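SusD family protein (Bacteroides uniformis, PDB 7KV1) probably binds beta-glucans at the bacterial cell surface, as a SusD-family glycan-binding protein of a human gut bacterium. Local coordinates at residues T343-T357 with V454-G466. Numbering follows the deposited sequence.
Sequences TYQMFSEQDKRRDAT and VLTERRLEFVGEG
Three carboxylates close on the edge of one buried guanidinium: R353 meets E457 and E461 of helix 451-461 and D351 of its own segment, a salt-bridge network inside the SusD fold. E457 is held end-on, OE2 taking both NH1 and NH2 of R353, while NH1 also reaches E461 OE1 at 2.8 Å, with 158° at the hydrogen. D351 is gripped side-on, OD1 by NE and OD2 by NH2, and OD1 additionally caps R353 N, so one aspartate holds both the backbone N and the guanidinium of R353. The bend at chi3 (-67°) turns the R353 guanidinium across L460, whose CB lies over one face, 3.6 Å from R353 NH2. With the guanidinium gone, as in an alanine here, D351 and the two glutamates would probably lose the positive charge they share, although R438 still pairs with E457, and R407 and R440 with E461. M346, extended past CG, lays SD over one face of the R459 guanidinium, 3.3 Å from R459 NE, and presses CE tightly against V463 CG2. The F347 ring offers its edge to the carbonyl of L460, CE1 standing 3.4 Å from O. At the far end T357 packs CG2 against V463 CB at 3.5 Å, and a water bridges the segments, donating to T357 OG1 and, at 2.7 Å, to L460 O.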
loop_
_atom_site.group_PDB
_atom_site.type_symbol
_atom_site.label_atom_id
_atom_site.label_comp_id
_atom_site.label_asym_id
_atom_site.label_seq_id
_atom_site.Cartn_x
_atom_site.Cartn_y
_atom_site.Cartn_z
ATOM N N THR A 343 13.624 10.618 9.512
ATOM C CA THR A 343 13.300 10.256 8.106
ATOM C C THR A 343 13.941 11.252 7.126
ATOM O O THR A 343 14.406 10.834 6.023
ATOM C CB THR A 343 11.787 10.151 7.913
ATOM O OG1 THR A 343 11.311 9.364 9.001
ATOM C CG2 THR A 343 11.397 9.547 6.587
ATOM N N TYR A 344 13.895 12.543 7.441
ATOM C CA TYR A 344 14.592 13.551 6.615
ATOM C C TYR A 344 16.090 13.232 6.661
ATOM O O TYR A 344 16.754 13.175 5.601
ATOM C CB TYR A 344 14.235 14.962 7.081
ATOM C CG TYR A 344 15.019 16.032 6.376
ATOM C CD1 TYR A 344 14.627 16.522 5.141
ATOM C CD2 TYR A 344 16.191 16.518 6.934
ATOM C CE1 TYR A 344 15.373 17.488 4.477
ATOM C CE2 TYR A 344 16.943 17.492 6.296
ATOM C CZ TYR A 344 16.533 17.968 5.062
ATOM O OH TYR A 344 17.306 18.882 4.418
ATOM N N GLN A 345 16.639 13.015 7.849
ATOM C CA GLN A 345 18.125 12.904 8.035
ATOM C C GLN A 345 18.709 11.601 7.459
ATOM O O GLN A 345 19.924 11.567 7.221
ATOM C CB GLN A 345 18.487 13.023 9.519
ATOM C CG GLN A 345 18.153 14.387 10.085
ATOM C CD GLN A 345 18.417 14.474 11.569
ATOM O OE1 GLN A 345 18.335 13.497 12.309
ATOM N NE2 GLN A 345 18.715 15.677 12.011
ATOM N N MET A 346 17.915 10.580 7.130
ATOM C CA MET A 346 18.490 9.300 6.613
ATOM C C MET A 346 18.948 9.491 5.162
ATOM O O MET A 346 19.741 8.683 4.688
ATOM C CB MET A 346 17.487 8.143 6.705
ATOM C CG MET A 346 16.378 8.196 5.657
ATOM S SD MET A 346 15.085 6.979 6.082
ATOM C CE MET A 346 13.934 7.265 4.741
ATOM N N PHE A 347 18.465 10.514 4.449
ATOM C CA PHE A 347 18.861 10.732 3.044
ATOM C C PHE A 347 20.219 11.433 2.994
ATOM O O PHE A 347 20.448 12.403 3.773
ATOM C CB PHE A 347 17.787 11.526 2.296
ATOM C CG PHE A 347 16.463 10.824 2.086
ATOM C CD1 PHE A 347 16.253 10.011 0.989
ATOM C CD2 PHE A 347 15.379 11.120 2.891
ATOM C CE1 PHE A 347 15.022 9.431 0.759
ATOM C CE2 PHE A 347 14.149 10.521 2.674
ATOM C CZ PHE A 347 13.979 9.657 1.624
ATOM N N SER A 348 21.080 11.045 2.048
ATOM C CA SER A 348 22.274 11.870 1.725
ATOM C C SER A 348 21.821 13.152 1.010
ATOM O O SER A 348 20.782 13.126 0.333
ATOM C CB SER A 348 23.300 11.101 0.948
ATOM O OG SER A 348 22.798 10.750 -0.324
ATOM N N GLU A 349 22.613 14.225 1.110
ATOM C CA GLU A 349 22.407 15.519 0.398
ATOM C C GLU A 349 22.264 15.287 -1.112
ATOM O O GLU A 349 21.474 16.004 -1.730
ATOM C CB GLU A 349 23.570 16.482 0.689
ATOM N N GLN A 350 22.989 14.316 -1.677
ATOM C CA GLN A 350 22.967 13.962 -3.126
ATOM C C GLN A 350 21.683 13.185 -3.504
ATOM O O GLN A 350 21.398 13.101 -4.707
ATOM C CB GLN A 350 24.191 13.124 -3.499
ATOM N N ASP A 351 20.942 12.624 -2.538
ATOM C CA ASP A 351 19.745 11.783 -2.847
ATOM C C ASP A 351 18.612 12.671 -3.371
ATOM O O ASP A 351 18.052 13.462 -2.603
ATOM C CB ASP A 351 19.329 10.939 -1.649
ATOM C CG ASP A 351 18.436 9.763 -2.011
ATOM O OD1 ASP A 351 17.636 9.960 -2.922
ATOM O OD2 ASP A 351 18.579 8.653 -1.367
ATOM N N LYS A 352 18.251 12.513 -4.637
ATOM C CA LYS A 352 17.190 13.325 -5.256
ATOM C C LYS A 352 15.841 13.002 -4.614
ATOM O O LYS A 352 14.924 13.794 -4.801
ATOM C CB LYS A 352 17.147 13.110 -6.767
ATOM C CG LYS A 352 18.347 13.667 -7.507
ATOM C CD LYS A 352 18.306 13.397 -8.977
ATOM C CE LYS A 352 19.492 14.005 -9.692
ATOM N NZ LYS A 352 19.428 13.690 -11.137
ATOM N N ARG A 353 15.713 11.881 -3.900
ATOM C CA ARG A 353 14.417 11.497 -3.289
ATOM C C ARG A 353 14.127 12.389 -2.086
ATOM O O ARG A 353 12.960 12.574 -1.800
ATOM C CB ARG A 353 14.408 10.024 -2.899
ATOM C CG ARG A 353 14.490 9.128 -4.116
ATOM C CD ARG A 353 14.709 7.662 -3.779
ATOM N NE ARG A 353 16.031 7.451 -3.194
ATOM C CZ ARG A 353 16.636 6.285 -3.119
ATOM N NH1 ARG A 353 16.048 5.205 -3.583
ATOM N NH2 ARG A 353 17.832 6.205 -2.566
ATOM N N ARG A 354 15.144 12.944 -1.440
ATOM C CA ARG A 354 14.926 13.728 -0.199
ATOM C C ARG A 354 13.981 14.905 -0.464
ATOM O O ARG A 354 12.997 15.025 0.266
ATOM C CB ARG A 354 16.206 14.263 0.413
ATOM C CG ARG A 354 15.934 14.950 1.745
ATOM C CD ARG A 354 17.201 15.369 2.435
ATOM N NE ARG A 354 17.737 16.556 1.805
ATOM C CZ ARG A 354 18.833 17.196 2.197
ATOM N NH1 ARG A 354 19.556 16.748 3.206
ATOM N NH2 ARG A 354 19.216 18.284 1.560
ATOM N N ASP A 355 14.263 15.761 -1.444
ATOM C CA ASP A 355 13.386 16.946 -1.657
ATOM C C ASP A 355 12.026 16.508 -2.244
ATOM O O ASP A 355 11.033 17.163 -1.938
ATOM C CB ASP A 355 14.116 18.027 -2.448
ATOM C CG ASP A 355 15.267 18.687 -1.688
ATOM O OD1 ASP A 355 15.439 18.457 -0.428
ATOM O OD2 ASP A 355 16.007 19.398 -2.361
ATOM N N ALA A 356 11.925 15.396 -2.968
ATOM C CA ALA A 356 10.619 14.911 -3.495
ATOM C C ALA A 356 9.811 14.221 -2.390
ATOM O O ALA A 356 8.603 13.968 -2.608
ATOM C CB ALA A 356 10.799 13.940 -4.630
ATOM N N THR A 357 10.443 13.889 -1.279
ATOM C CA THR A 357 9.804 13.086 -0.190
ATOM C C THR A 357 9.374 14.027 0.935
ATOM O O THR A 357 8.286 13.842 1.506
ATOM C CB THR A 357 10.755 11.973 0.271
ATOM O OG1 THR A 357 10.948 11.072 -0.821
ATOM C CG2 THR A 357 10.215 11.229 1.464
ATOM N N VAL A 454 19.064 -4.101 -0.091
ATOM C CA VAL A 454 17.739 -3.998 -0.770
ATOM C C VAL A 454 16.723 -3.460 0.250
ATOM O O VAL A 454 16.002 -2.512 -0.073
ATOM C CB VAL A 454 17.289 -5.318 -1.397
ATOM C CG1 VAL A 454 15.967 -5.153 -2.140
ATOM C CG2 VAL A 454 18.362 -5.893 -2.299
ATOM N N LEU A 455 16.664 -4.012 1.462
ATOM C CA LEU A 455 15.700 -3.507 2.473
ATOM C C LEU A 455 15.969 -2.023 2.753
ATOM O O LEU A 455 14.991 -1.226 2.933
ATOM C CB LEU A 455 15.803 -4.374 3.735
ATOM C CG LEU A 455 15.514 -5.854 3.534
ATOM C CD1 LEU A 455 15.652 -6.565 4.851
ATOM C CD2 LEU A 455 14.120 -6.083 2.926
ATOM N N THR A 456 17.231 -1.607 2.833
ATOM C CA THR A 456 17.546 -0.173 3.073
ATOM C C THR A 456 17.040 0.655 1.900
ATOM O O THR A 456 16.437 1.714 2.141
ATOM C CB THR A 456 19.041 0.042 3.336
ATOM O OG1 THR A 456 19.297 -0.639 4.562
ATOM C CG2 THR A 456 19.425 1.510 3.395
ATOM N N GLU A 457 17.270 0.202 0.674
ATOM C CA GLU A 457 16.842 0.933 -0.537
ATOM C C GLU A 457 15.312 1.072 -0.589
ATOM O O GLU A 457 14.821 2.161 -0.953
ATOM C CB GLU A 457 17.391 0.287 -1.803
ATOM C CG GLU A 457 17.507 1.265 -2.934
ATOM C CD GLU A 457 18.532 2.368 -2.718
ATOM O OE1 GLU A 457 19.603 2.060 -2.151
ATOM O OE2 GLU A 457 18.246 3.532 -3.132
ATOM N N ARG A 458 14.581 0.054 -0.156
ATOM C CA ARG A 458 13.114 0.097 -0.057
ATOM C C ARG A 458 12.710 1.225 0.901
ATOM O O ARG A 458 11.726 1.889 0.623
ATOM C CB ARG A 458 12.554 -1.266 0.395
ATOM C CG ARG A 458 12.683 -2.371 -0.640
ATOM C CD ARG A 458 12.164 -3.681 -0.093
ATOM N NE ARG A 458 10.724 -3.602 -0.072
ATOM C CZ ARG A 458 9.934 -3.931 -1.096
ATOM N NH1 ARG A 458 10.443 -4.413 -2.206
ATOM N NH2 ARG A 458 8.633 -3.780 -1.017
ATOM N N ARG A 459 13.424 1.410 2.010
ATOM C CA ARG A 459 13.054 2.452 2.988
ATOM C C ARG A 459 13.223 3.833 2.328
ATOM O O ARG A 459 12.345 4.695 2.470
ATOM C CB ARG A 459 13.930 2.365 4.239
ATOM C CG ARG A 459 13.521 3.393 5.283
ATOM C CD ARG A 459 14.316 3.546 6.561
ATOM N NE ARG A 459 13.441 4.394 7.392
ATOM C CZ ARG A 459 13.769 4.945 8.550
ATOM N NH1 ARG A 459 14.981 4.777 9.052
ATOM N NH2 ARG A 459 12.889 5.716 9.175
ATOM N N LEU A 460 14.323 4.034 1.613
ATOM C CA LEU A 460 14.601 5.333 0.964
ATOM C C LEU A 460 13.582 5.594 -0.161
ATOM O O LEU A 460 13.188 6.781 -0.391
ATOM C CB LEU A 460 16.040 5.360 0.447
ATOM C CG LEU A 460 17.143 5.220 1.496
ATOM C CD1 LEU A 460 18.504 5.068 0.810
ATOM C CD2 LEU A 460 17.181 6.429 2.415
ATOM N N GLU A 461 13.162 4.552 -0.861
ATOM C CA GLU A 461 12.419 4.684 -2.130
ATOM C C GLU A 461 10.935 4.955 -1.859
ATOM O O GLU A 461 10.328 5.641 -2.686
ATOM C CB GLU A 461 12.633 3.435 -2.978
ATOM C CG GLU A 461 11.978 3.438 -4.356
ATOM C CD GLU A 461 12.549 4.434 -5.345
ATOM O OE1 GLU A 461 13.691 4.844 -5.134
ATOM O OE2 GLU A 461 11.832 4.789 -6.337
ATOM N N PHE A 462 10.380 4.446 -0.760
ATOM C CA PHE A 462 8.913 4.294 -0.601
ATOM C C PHE A 462 8.362 5.065 0.604
ATOM O O PHE A 462 7.260 4.745 1.075
ATOM C CB PHE A 462 8.566 2.808 -0.563
ATOM C CG PHE A 462 8.883 2.092 -1.847
ATOM C CD1 PHE A 462 8.303 2.475 -3.049
ATOM C CD2 PHE A 462 9.752 1.021 -1.852
ATOM C CE1 PHE A 462 8.646 1.846 -4.228
ATOM C CE2 PHE A 462 10.056 0.351 -3.029
ATOM C CZ PHE A 462 9.506 0.776 -4.216
ATOM N N VAL A 463 9.066 6.079 1.088
ATOM C CA VAL A 463 8.558 6.885 2.235
ATOM C C VAL A 463 7.165 7.410 1.871
ATOM O O VAL A 463 7.026 8.035 0.839
ATOM C CB VAL A 463 9.511 8.012 2.666
ATOM C CG1 VAL A 463 8.884 8.886 3.739
ATOM C CG2 VAL A 463 10.847 7.468 3.120
ATOM N N GLY A 464 6.177 7.125 2.716
ATOM C CA GLY A 464 4.816 7.664 2.585
ATOM C C GLY A 464 3.971 6.843 1.628
ATOM O O GLY A 464 2.833 7.287 1.324
ATOM N N GLU A 465 4.470 5.683 1.194
ATOM C CA GLU A 465 3.759 4.809 0.222
ATOM C C GLU A 465 3.273 3.515 0.881
ATOM O O GLU A 465 2.807 2.622 0.148
ATOM C CB GLU A 465 4.691 4.544 -0.971
ATOM C CG GLU A 465 5.038 5.796 -1.748
ATOM C CD GLU A 465 5.864 5.514 -2.986
ATOM O OE1 GLU A 465 5.345 4.894 -3.941
ATOM O OE2 GLU A 465 7.032 5.928 -2.986
ATOM N N GLY A 466 3.354 3.414 2.208
ATOM C CA GLY A 466 2.760 2.291 2.974
ATOM C C GLY A 466 3.503 0.972 2.818
ATOM O O GLY A 466 2.821 -0.084 2.927
HETATM O O HOH W 1 10.983 8.281 -0.691
#